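PDB 2B1E: exocyst complex component EXO70 from Saccharomyces cerevisiae, which takes part in the secretory pathway as a subunit of the exocyst, which tethers secretory vesicles to sites of exocytosis, and helps to assemble that complex. Local coordinates for residues 81-84 against 85-88; 128-132 against 133-137; 138-141 against 142-146. All blocks are in the same frame, centred on the assembly; numbering follows the deposited sequence.

In the fold
All three contacts lie toward one end of an elongated, all-helical chain, with neighbouring centres about 12 to 14 Å apart. Contact 1 is a turn of helix 66-94, contact 2 the connection between helices 117-132 and 136-155, and contact 3 a turn of the latter helix. Polar bonds join contacts 1 and 2: Arg-87 NH2 forms a salt bridge with Glu-135 OE1 at 2.8 Å, and Glu-83 OE1 lies 2.5 Å from Tyr-129 OH, probably hydrogen-bonded. Contact 3 meets the others through side-chain packing. Ile-139 CG2 approaches Phe-130 CB to 3.7 Å, while Ile-142 CD1 reaches Arg-87 CD at 4.0 Å.

Contact 1 of 3, residues 81-84 against 85-88; sequences RSEA and QLRV
Arg-87 folds its guanidinium back along the helix until one face lies over Glu-83 O, with CZ 4.0 Å from that oxygen. Its NH1 comes within 3.3 Å of Ala-84 CA, approaching obliquely. The path there starts with CG anti to the carbonyl carbon (chi1 -68°) and stays extended from CG to NE. Glu-83 OE2 and Arg-87 NH2 are 4.5 Å apart, too far for a salt bridge, and the oxygen stands well out of the guanidinium plane. Water 1 joins them instead: it donates to Glu-83 OE2 at 2.8 Å and accepts from Arg-87 NH2, also at 2.8 Å, at the edge of the guanidinium. These side chains are one turn apart on helix 66-94, part of the N-terminal region of the Exo70 family, and Arg-87 N bonds to Glu-83 O (3.1 Å) in the usual i to i+4 pattern. On another side of the turn, Leu-86 sets CG 3.5 Å from Ser-82 O. Farther out, both charged ends have partners near helix 117-132: Glu-83 OE1 is probably hydrogen-bonded to Tyr-129 OH, and Arg-87 NH2 forms a salt bridge with Glu-135. Leu-86 packs on Tyr-129 and Phe-130 of that helix.

Contact 2 of 3, residues 128-132 against 133-137; sequences DYFHG and NSEGS
Asn-133 reaches back over the Tyr-129 ring where the chain leaves helix 117-132 and turns into helix 136-155. The turn has the six-to-one bond of a Schellman motif, from Glu-135 N to Phe-130 O (2.8 Å), and Ser-134 takes the left-handed backbone conformation that goes with it. The motif is incomplete, since Ser-134 N and His-131 O are 3.8 Å apart.

From its CB, which rests near Tyr-129 O and Gly-132 C, the Asn-133 side chain runs with CG anti to the carbonyl carbon (chi1 -80°), a torsion that carries the amide back toward the preceding turn. CG passes close to the same two backbone groups. At the tip, Asn-133 ND2 donates to Tyr-129 O at 3.2 Å, coming from above the carbonyl plane by 41°. Asn-133 ND2 also lies over one face of the Tyr-129 ring, nearest Tyr-129 CZ at 3.3 Å, with ring and amide planes 49° apart. A further, weak bond runs from Asn-133 ND2 to water 2 (3.0 Å), and this water donates at 3.1 Å to Tyr-129 OH, which is probably hydrogen-bonded to Glu-83 as well. A leucine in place of Asn-133 would probably leave Tyr-129 O without its side-chain donor and water 2 without its weak amide partner.

Beside this, Glu-135, the N-cap residue of helix 136-155, runs alongside Phe-130, pointing the same way, with Glu-135 OE1 3.6 Å from Phe-130 CD1; that carboxylate oxygen is also held by Arg-87 of helix 66-94. The new helix begins against His-131, where Gly-136 CA sits over the imidazole face in a CH-pi contact, 3.6 Å from the ring centroid and displaced toward ND1.

Contact 3 of 3, residues 138-141 against 142-146; sequences IIQD and ILVGE
Asp-141 O accepts the shortest hydrogen bond of this turn, from Gly-145 N at 2.8 Å, with the donor tilted out of the carbonyl plane. One residue earlier, Val-144 N gives Gln-140 O a bond of 2.9 Å that is almost straight, with an N-H...O angle of 176°. Val-144 also places a methyl group beside this acceptor. Its CG1 is anti to the backbone N (chi1 168°), which turns CG2 back along the helix to lie 3.3 Å from Gln-140 O. Leu-143 CB approaches Gln-140 O as well, at 3.4 Å, so two aliphatic carbons lie close to this oxygen in addition to its N-H donor.

Such i to i+4 bonds run through this part of helix 136-155, which packs against helices 66-94, 117-132 and 209-233 in the all-helical fold. Ile-142 N bonds to Ile-138 O, and the Ile-142 side chain follows the same direction: with CG1 anti to the carbonyl carbon, both CG1 (3.6 Å) and CD1 (3.7 Å) lie alongside Ile-138 O. Although the CB of Ile-139 points away from the following turn, the end of its side chain comes back, and its CD1 meets Ile-142 CD1 methyl to methyl at 4.2 Å.

This pair of isoleucines packs on Phe-90 of helix 66-94, and Ile-139 also touches Leu-127 and Phe-130 of helix 117-132. Gln-140, extended from CA through CG to CD, hydrogen-bonds through NE2 to Gln-215 OE1 on helix 209-233, against which Val-144 also packs.

Contact 1 of 3, residues 81-84 against 85-88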
loop_
_atom_site.group_PDB
_atom_site.type_symbol
_atom_site.label_atom_id
_atom_site.label_comp_id
_atom_site.label_asym_id
_atom_site.label_seq_id
_atom_site.Cartn_x
_atom_site.Cartn_y
_atom_site.Cartn_z
ATOM N N ARG A 81 -46.809 -19.845 -30.026
ATOM C CA ARG A 81 -47.269 -19.963 -28.645
ATOM C C ARG A 81 -46.403 -20.933 -27.852
ATOM O O ARG A 81 -46.058 -20.673 -26.694
ATOM C CB ARG A 81 -48.731 -20.415 -28.606
ATOM C CG ARG A 81 -49.716 -19.465 -29.279
ATOM C CD ARG A 81 -51.149 -19.794 -28.883
ATOM N NE ARG A 81 -51.668 -21.041 -29.459
ATOM C CZ ARG A 81 -52.101 -21.156 -30.714
ATOM N NH1 ARG A 81 -52.062 -20.099 -31.520
ATOM N NH2 ARG A 81 -52.618 -22.303 -31.150
ATOM N N SER A 82 -46.055 -22.057 -28.478
ATOM C CA SER A 82 -45.232 -23.059 -27.830
ATOM C C SER A 82 -43.832 -22.536 -27.500
ATOM O O SER A 82 -43.286 -22.834 -26.432
ATOM C CB SER A 82 -45.150 -24.306 -28.713
ATOM O OG SER A 82 -46.449 -24.805 -28.981
ATOM N N GLU A 83 -43.251 -21.755 -28.407
ATOM C CA GLU A 83 -41.927 -21.206 -28.159
ATOM C C GLU A 83 -41.986 -20.145 -27.056
ATOM O O GLU A 83 -41.046 -20.002 -26.279
ATOM C CB GLU A 83 -41.331 -20.645 -29.464
ATOM C CG GLU A 83 -40.849 -21.773 -30.386
ATOM C CD GLU A 83 -40.369 -21.317 -31.767
ATOM O OE1 GLU A 83 -39.758 -22.140 -32.474
ATOM O OE2 GLU A 83 -40.605 -20.162 -32.155
ATOM N N ALA A 84 -43.099 -19.419 -26.971
ATOM C CA ALA A 84 -43.239 -18.403 -25.935
ATOM C C ALA A 84 -43.256 -19.116 -24.577
ATOM O O ALA A 84 -42.738 -18.607 -23.588
ATOM C CB ALA A 84 -44.529 -17.600 -26.148
ATOM N N GLN A 85 -43.839 -20.307 -24.546
ATOM C CA GLN A 85 -43.902 -21.097 -23.320
ATOM C C GLN A 85 -42.505 -21.574 -22.921
ATOM O O GLN A 85 -42.181 -21.669 -21.729
ATOM C CB GLN A 85 -44.840 -22.291 -23.523
ATOM C CG GLN A 85 -44.883 -23.272 -22.362
ATOM C CD GLN A 85 -45.217 -22.618 -21.035
ATOM O OE1 GLN A 85 -46.180 -21.846 -20.929
ATOM N NE2 GLN A 85 -44.428 -22.926 -20.009
ATOM N N LEU A 86 -41.683 -21.875 -23.926
ATOM C CA LEU A 86 -40.315 -22.307 -23.692
ATOM C C LEU A 86 -39.524 -21.186 -23.033
ATOM O O LEU A 86 -38.680 -21.434 -22.175
ATOM C CB LEU A 86 -39.654 -22.718 -25.011
ATOM C CG LEU A 86 -40.117 -24.093 -25.504
ATOM C CD1 LEU A 86 -39.616 -24.322 -26.918
ATOM C CD2 LEU A 86 -39.601 -25.172 -24.562
ATOM N N ARG A 87 -39.806 -19.950 -23.434
ATOM C CA ARG A 87 -39.123 -18.806 -22.855
ATOM C C ARG A 87 -39.565 -18.587 -21.416
ATOM O O ARG A 87 -38.740 -18.315 -20.553
ATOM C CB ARG A 87 -39.396 -17.542 -23.668
ATOM C CG ARG A 87 -38.770 -17.562 -25.045
ATOM C CD ARG A 87 -38.951 -16.232 -25.767
ATOM N NE ARG A 87 -38.765 -16.434 -27.196
ATOM C CZ ARG A 87 -39.758 -16.635 -28.056
ATOM N NH1 ARG A 87 -41.018 -16.640 -27.637
ATOM N NH2 ARG A 87 -39.485 -16.866 -29.334
ATOM N N VAL A 88 -40.869 -18.682 -21.167
ATOM C CA VAL A 88 -41.403 -18.518 -19.812
ATOM C C VAL A 88 -40.746 -19.548 -18.887
ATOM O O VAL A 88 -40.302 -19.241 -17.774
ATOM C CB VAL A 88 -42.951 -18.751 -19.781
ATOM C CG1 VAL A 88 -43.443 -18.789 -18.334
ATOM C CG2 VAL A 88 -43.656 -17.646 -20.542
HETATM O O HOH W 1 -41.052 -17.492 -31.509
#

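Contact 2 of 3, residues 128-132 against 133-137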
loop_
_atom_site.group_PDB
_atom_site.type_symbol
_atom_site.label_atom_id
_atom_site.label_comp_id
_atom_site.label_asym_id
_atom_site.label_seq_id
_atom_site.Cartn_x
_atom_site.Cartn_y
_atom_site.Cartn_z
ATOM N N ASP A 128 -30.031 -24.441 -26.847
ATOM C CA ASP A 128 -29.771 -25.150 -28.093
ATOM C C ASP A 128 -30.982 -25.096 -29.009
ATOM O O ASP A 128 -30.852 -24.930 -30.222
ATOM C CB ASP A 128 -29.393 -26.607 -27.825
ATOM C CG ASP A 128 -27.942 -26.761 -27.383
ATOM O OD1 ASP A 128 -27.056 -26.112 -27.985
ATOM O OD2 ASP A 128 -27.686 -27.542 -26.449
ATOM N N TYR A 129 -32.167 -25.241 -28.434
ATOM C CA TYR A 129 -33.374 -25.164 -29.248
ATOM C C TYR A 129 -33.419 -23.815 -29.987
ATOM O O TYR A 129 -33.596 -23.757 -31.208
ATOM C CB TYR A 129 -34.628 -25.275 -28.371
ATOM C CG TYR A 129 -35.904 -25.087 -29.175
ATOM C CD1 TYR A 129 -36.509 -26.161 -29.835
ATOM C CD2 TYR A 129 -36.464 -23.812 -29.338
ATOM C CE1 TYR A 129 -37.639 -25.968 -30.641
ATOM C CE2 TYR A 129 -37.576 -23.616 -30.131
ATOM C CZ TYR A 129 -38.159 -24.691 -30.779
ATOM O OH TYR A 129 -39.255 -24.466 -31.570
ATOM N N PHE A 130 -33.268 -22.721 -29.251
ATOM C CA PHE A 130 -33.348 -21.413 -29.890
ATOM C C PHE A 130 -32.157 -21.049 -30.768
ATOM O O PHE A 130 -32.304 -20.288 -31.732
ATOM C CB PHE A 130 -33.630 -20.333 -28.850
ATOM C CG PHE A 130 -35.065 -20.315 -28.392
ATOM C CD1 PHE A 130 -36.088 -19.991 -29.288
ATOM C CD2 PHE A 130 -35.398 -20.650 -27.084
ATOM C CE1 PHE A 130 -37.426 -20.005 -28.886
ATOM C CE2 PHE A 130 -36.725 -20.666 -26.675
ATOM C CZ PHE A 130 -37.743 -20.344 -27.577
ATOM N N HIS A 131 -30.982 -21.576 -30.450
ATOM C CA HIS A 131 -29.827 -21.308 -31.299
ATOM C C HIS A 131 -30.087 -22.082 -32.585
ATOM O O HIS A 131 -29.693 -21.662 -33.666
ATOM C CB HIS A 131 -28.534 -21.777 -30.626
ATOM C CG HIS A 131 -27.955 -20.766 -29.685
ATOM N ND1 HIS A 131 -27.161 -19.723 -30.112
ATOM C CD2 HIS A 131 -28.125 -20.588 -28.352
ATOM C CE1 HIS A 131 -26.867 -18.946 -29.084
ATOM N NE2 HIS A 131 -27.441 -19.448 -28.004
ATOM N N GLY A 132 -30.787 -23.204 -32.458
ATOM C CA GLY A 132 -31.104 -24.008 -33.624
ATOM C C GLY A 132 -32.183 -23.406 -34.507
ATOM O O GLY A 132 -32.288 -23.748 -35.694
ATOM N N ASN A 133 -32.985 -22.507 -33.943
ATOM C CA ASN A 133 -34.068 -21.869 -34.689
ATOM C C ASN A 133 -33.888 -20.379 -34.947
ATOM O O ASN A 133 -34.843 -19.603 -34.848
ATOM C CB ASN A 133 -35.404 -22.093 -33.980
ATOM C CG ASN A 133 -35.980 -23.457 -34.264
ATOM O OD1 ASN A 133 -36.347 -23.762 -35.403
ATOM N ND2 ASN A 133 -36.057 -24.296 -33.231
ATOM N N SER A 134 -32.664 -19.982 -35.269
ATOM C CA SER A 134 -32.373 -18.583 -35.577
ATOM C C SER A 134 -32.796 -17.592 -34.506
ATOM O O SER A 134 -33.192 -16.473 -34.819
ATOM C CB SER A 134 -33.038 -18.196 -36.899
ATOM O OG SER A 134 -32.576 -19.036 -37.945
ATOM N N GLU A 135 -32.727 -17.996 -33.246
ATOM C CA GLU A 135 -33.077 -17.091 -32.169
ATOM C C GLU A 135 -31.980 -17.098 -31.126
ATOM O O GLU A 135 -32.216 -16.832 -29.949
ATOM C CB GLU A 135 -34.428 -17.468 -31.553
ATOM C CG GLU A 135 -35.603 -16.991 -32.387
ATOM C CD GLU A 135 -36.921 -17.093 -31.655
ATOM O OE1 GLU A 135 -36.976 -16.719 -30.461
ATOM O OE2 GLU A 135 -37.909 -17.537 -32.276
ATOM N N GLY A 136 -30.769 -17.401 -31.576
ATOM C CA GLY A 136 -29.637 -17.433 -30.674
ATOM C C GLY A 136 -29.433 -16.153 -29.871
ATOM O O GLY A 136 -29.307 -16.206 -28.648
ATOM N N SER A 137 -29.401 -15.003 -30.545
ATOM C CA SER A 137 -29.182 -13.735 -29.847
ATOM C C SER A 137 -30.317 -13.420 -28.884
ATOM O O SER A 137 -30.089 -12.908 -27.790
ATOM C CB SER A 137 -29.009 -12.576 -30.843
ATOM O OG SER A 137 -30.223 -12.278 -31.518
HETATM O O HOH W 2 -38.416 -25.969 -34.126
#

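Contact 3 of 3, residues 138-141 against 142-146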
loop_
_atom_site.group_PDB
_atom_site.type_symbol
_atom_site.label_atom_id
_atom_site.label_comp_id
_atom_site.label_asym_id
_atom_site.label_seq_id
_atom_site.Cartn_x
_atom_site.Cartn_y
_atom_site.Cartn_z
ATOM N N ILE A 138 -31.534 -13.749 -29.290
ATOM C CA ILE A 138 -32.722 -13.501 -28.479
ATOM C C ILE A 138 -32.696 -14.248 -27.137
ATOM O O ILE A 138 -32.898 -13.651 -26.077
ATOM C CB ILE A 138 -33.998 -13.902 -29.269
ATOM C CG1 ILE A 138 -34.019 -13.170 -30.615
ATOM C CG2 ILE A 138 -35.245 -13.556 -28.474
ATOM C CD1 ILE A 138 -35.034 -13.706 -31.604
ATOM N N ILE A 139 -32.442 -15.551 -27.170
ATOM C CA ILE A 139 -32.415 -16.306 -25.920
ATOM C C ILE A 139 -31.166 -15.938 -25.116
ATOM O O ILE A 139 -31.161 -16.005 -23.884
ATOM C CB ILE A 139 -32.493 -17.845 -26.186
ATOM C CG1 ILE A 139 -32.756 -18.584 -24.875
ATOM C CG2 ILE A 139 -31.222 -18.347 -26.828
ATOM C CD1 ILE A 139 -34.095 -18.259 -24.262
ATOM N N GLN A 140 -30.111 -15.517 -25.805
ATOM C CA GLN A 140 -28.889 -15.121 -25.112
ATOM C C GLN A 140 -29.143 -13.832 -24.314
ATOM O O GLN A 140 -28.709 -13.719 -23.166
ATOM C CB GLN A 140 -27.751 -14.910 -26.115
ATOM C CG GLN A 140 -26.409 -14.619 -25.468
ATOM C CD GLN A 140 -25.299 -14.488 -26.490
ATOM O OE1 GLN A 140 -25.120 -15.364 -27.337
ATOM N NE2 GLN A 140 -24.543 -13.394 -26.414
ATOM N N ASP A 141 -29.851 -12.872 -24.920
ATOM C CA ASP A 141 -30.178 -11.615 -24.235
ATOM C C ASP A 141 -31.044 -11.874 -22.997
ATOM O O ASP A 141 -30.903 -11.194 -21.979
ATOM C CB ASP A 141 -30.901 -10.642 -25.172
ATOM C CG ASP A 141 -30.004 -10.122 -26.295
ATOM O OD1 ASP A 141 -28.779 -9.976 -26.083
ATOM O OD2 ASP A 141 -30.538 -9.842 -27.389
ATOM N N ILE A 142 -31.935 -12.859 -23.083
ATOM C CA ILE A 142 -32.784 -13.227 -21.950
ATOM C C ILE A 142 -31.913 -13.823 -20.845
ATOM O O ILE A 142 -32.047 -13.459 -19.670
ATOM C CB ILE A 142 -33.880 -14.250 -22.373
ATOM C CG1 ILE A 142 -34.959 -13.536 -23.181
ATOM C CG2 ILE A 142 -34.526 -14.895 -21.132
ATOM C CD1 ILE A 142 -35.876 -14.459 -23.955
ATOM N N LEU A 143 -31.013 -14.733 -21.219
ATOM C CA LEU A 143 -30.111 -15.336 -20.243
ATOM C C LEU A 143 -29.327 -14.230 -19.541
ATOM O O LEU A 143 -29.350 -14.113 -18.316
ATOM C CB LEU A 143 -29.125 -16.290 -20.921
ATOM C CG LEU A 143 -28.008 -16.874 -20.038
ATOM C CD1 LEU A 143 -28.609 -17.665 -18.881
ATOM C CD2 LEU A 143 -27.095 -17.787 -20.873
ATOM N N VAL A 144 -28.635 -13.418 -20.332
ATOM C CA VAL A 144 -27.829 -12.319 -19.804
ATOM C C VAL A 144 -28.644 -11.384 -18.921
ATOM O O VAL A 144 -28.227 -11.041 -17.816
ATOM C CB VAL A 144 -27.209 -11.490 -20.951
ATOM C CG1 VAL A 144 -26.617 -10.196 -20.411
ATOM C CG2 VAL A 144 -26.154 -12.311 -21.654
ATOM N N GLY A 145 -29.805 -10.982 -19.423
ATOM C CA GLY A 145 -30.664 -10.075 -18.684
ATOM C C GLY A 145 -31.095 -10.609 -17.334
ATOM O O GLY A 145 -31.033 -9.895 -16.338
ATOM N N GLU A 146 -31.523 -11.865 -17.293
ATOM C CA GLU A 146 -31.974 -12.460 -16.043
ATOM C C GLU A 146 -30.848 -12.642 -15.027
ATOM O O GLU A 146 -31.034 -12.376 -13.841
ATOM C CB GLU A 146 -32.656 -13.804 -16.305
ATOM C CG GLU A 146 -33.984 -13.708 -17.049
ATOM C CD GLU A 146 -34.950 -12.716 -16.414
ATOM O OE1 GLU A 146 -35.273 -12.863 -15.215
ATOM O OE2 GLU A 146 -35.391 -11.785 -17.120
#